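Local structure of possible thiol-disulfide isomerase (Cytophaga hutchinsonii, 3HCZ) at residues A[14-19]-A[68-73]. The protein possibly catalyses thiol-disulfide exchange, through a thioredoxin-like domain of the AhpC/TSA family. Sequence-based numbering, arbitrary orientation.
Sequences LYMTDT and YAANIE
L14 CD1 and SE of selenomethionine M16 approach the Y68 ring obliquely from opposite sides of its plane, L14 CD1 3.7 Å and M16 SE 4.2 Å from Y68 CE2. The contact lays the loop before strand 33-39 over strand 65-71 of the thioredoxin-like sheet, on a buried side where Y68 also touches L36 of strand 33-39 and V94 of strand 92-95. With CG anti to the backbone N (chi1 -165°), Y68 directs its phenol at the loop, where OH lies 3.6 Å from M16 CB and hydrogen-bonds to R24 O, on the part of the same loop whose backbone pairs with M16. Replacing Y68 by an alanine removes the phenol, and R24 O would probably lose its partner while L14 CD1 and M16 SE lost the ring they both touch. Further along, the M16 chain bends at chi3 (68°) and brings CE to 3.9 Å from A70 CB, an apolar contact on the strand. At N71, the last residue of the strand, an Asx turn begins, N71 OD1 accepting from E73 N at 3.0 Å, while N71 ND2 gives a nearly straight bond to E73 OE2. The methyl of M16 also reaches the carbonyl of N71, with CE 3.4 Å from N71 O.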
loop_
_atom_site.group_PDB
_atom_site.type_symbol
_atom_site.label_atom_id
_atom_site.label_comp_id
_atom_site.label_asym_id
_atom_site.label_seq_id
_atom_site.Cartn_x
_atom_site.Cartn_y
_atom_site.Cartn_z
ATOM N N LEU A 14 1.963 -7.401 7.978
ATOM C CA LEU A 14 3.118 -7.582 7.069
ATOM C C LEU A 14 4.372 -7.215 7.862
ATOM O O LEU A 14 4.436 -6.154 8.484
ATOM C CB LEU A 14 2.991 -6.662 5.848
ATOM C CG LEU A 14 1.829 -7.083 4.929
ATOM C CD1 LEU A 14 1.509 -5.945 3.947
ATOM C CD2 LEU A 14 2.279 -8.275 4.138
ATOM N N TYR A 15 5.361 -8.098 7.833
ATOM C CA TYR A 15 6.589 -7.902 8.612
ATOM C C TYR A 15 7.702 -7.514 7.651
ATOM O O TYR A 15 8.768 -8.151 7.605
ATOM C CB TYR A 15 6.919 -9.195 9.391
ATOM C CG TYR A 15 5.853 -9.619 10.372
ATOM C CD1 TYR A 15 5.893 -9.186 11.700
ATOM C CD2 TYR A 15 4.810 -10.462 9.990
ATOM C CE1 TYR A 15 4.910 -9.564 12.631
ATOM C CE2 TYR A 15 3.801 -10.831 10.907
ATOM C CZ TYR A 15 3.876 -10.401 12.221
ATOM O OH TYR A 15 2.925 -10.792 13.133
HETATM N N MSE A 16 7.465 -6.444 6.888
HETATM C CA MSE A 16 8.382 -6.054 5.811
HETATM C C MSE A 16 9.373 -4.997 6.294
HETATM O O MSE A 16 9.271 -4.506 7.436
HETATM C CB MSE A 16 7.591 -5.618 4.557
HETATM C CG MSE A 16 6.736 -6.793 4.039
HETATM SE SE MSE A 16 5.498 -6.280 2.627
HETATM C CE MSE A 16 6.835 -5.884 1.210
ATOM N N THR A 17 10.346 -4.684 5.443
ATOM C CA THR A 17 11.441 -3.826 5.866
ATOM C C THR A 17 11.542 -2.615 4.947
ATOM O O THR A 17 11.251 -2.715 3.753
ATOM C CB THR A 17 12.788 -4.574 5.875
ATOM O OG1 THR A 17 13.003 -5.206 4.605
ATOM C CG2 THR A 17 12.796 -5.670 6.960
ATOM N N ASP A 18 11.995 -1.484 5.497
ATOM C CA ASP A 18 12.088 -0.234 4.719
ATOM C C ASP A 18 13.369 -0.220 3.852
ATOM O O ASP A 18 14.055 -1.244 3.747
ATOM C CB ASP A 18 11.938 1.000 5.639
ATOM C CG ASP A 18 13.117 1.183 6.596
ATOM O OD1 ASP A 18 14.211 0.594 6.366
ATOM O OD2 ASP A 18 12.969 1.959 7.601
ATOM N N THR A 19 13.664 0.911 3.215
ATOM C CA THR A 19 14.794 1.010 2.270
ATOM C C THR A 19 16.147 0.895 2.971
ATOM O O THR A 19 17.180 0.754 2.309
ATOM C CB THR A 19 14.734 2.306 1.431
ATOM O OG1 THR A 19 14.640 3.449 2.301
ATOM C CG2 THR A 19 13.510 2.289 0.516
ATOM N N TYR A 68 1.639 2.315 2.513
ATOM C CA TYR A 68 2.523 1.203 2.831
ATOM C C TYR A 68 2.771 0.606 1.463
ATOM O O TYR A 68 1.949 -0.216 0.958
ATOM C CB TYR A 68 1.805 0.239 3.794
ATOM C CG TYR A 68 2.739 -0.762 4.467
ATOM C CD1 TYR A 68 3.427 -0.412 5.636
ATOM C CD2 TYR A 68 2.866 -2.053 3.973
ATOM C CE1 TYR A 68 4.279 -1.331 6.273
ATOM C CE2 TYR A 68 3.711 -3.001 4.619
ATOM C CZ TYR A 68 4.409 -2.619 5.752
ATOM O OH TYR A 68 5.243 -3.554 6.359
ATOM N N ALA A 69 3.860 1.069 0.810
ATOM C CA ALA A 69 4.099 0.729 -0.576
ATOM C C ALA A 69 4.916 -0.572 -0.561
ATOM O O ALA A 69 6.143 -0.552 -0.356
ATOM C CB ALA A 69 4.821 1.847 -1.348
ATOM N N ALA A 70 4.202 -1.681 -0.692
ATOM C CA ALA A 70 4.767 -3.039 -0.489
ATOM C C ALA A 70 5.280 -3.569 -1.840
ATOM O O ALA A 70 4.523 -4.108 -2.653
ATOM C CB ALA A 70 3.688 -3.962 0.099
ATOM N N ASN A 71 6.577 -3.390 -2.082
ATOM C CA ASN A 71 7.157 -3.922 -3.274
ATOM C C ASN A 71 7.305 -5.451 -3.119
ATOM O O ASN A 71 7.753 -5.918 -2.069
ATOM C CB ASN A 71 8.482 -3.228 -3.543
ATOM C CG ASN A 71 9.192 -3.824 -4.702
ATOM O OD1 ASN A 71 9.899 -4.833 -4.563
ATOM N ND2 ASN A 71 9.044 -3.197 -5.877
ATOM N N ILE A 72 6.863 -6.212 -4.132
ATOM C CA ILE A 72 6.806 -7.678 -4.032
ATOM C C ILE A 72 8.073 -8.409 -4.483
ATOM O O ILE A 72 8.071 -9.646 -4.591
ATOM C CB ILE A 72 5.549 -8.239 -4.743
ATOM C CG1 ILE A 72 5.598 -7.976 -6.274
ATOM C CG2 ILE A 72 4.310 -7.617 -4.124
ATOM C CD1 ILE A 72 4.710 -8.896 -7.087
ATOM N N GLU A 73 9.173 -7.690 -4.728
ATOM C CA GLU A 73 10.327 -8.313 -5.417
ATOM C C GLU A 73 11.223 -8.991 -4.415
ATOM O O GLU A 73 11.156 -8.672 -3.231
ATOM C CB GLU A 73 11.137 -7.250 -6.173
ATOM C CG GLU A 73 10.335 -6.587 -7.312
ATOM C CD GLU A 73 11.131 -5.518 -8.028
ATOM O OE1 GLU A 73 12.206 -5.836 -8.615
ATOM O OE2 GLU A 73 10.705 -4.355 -8.001
#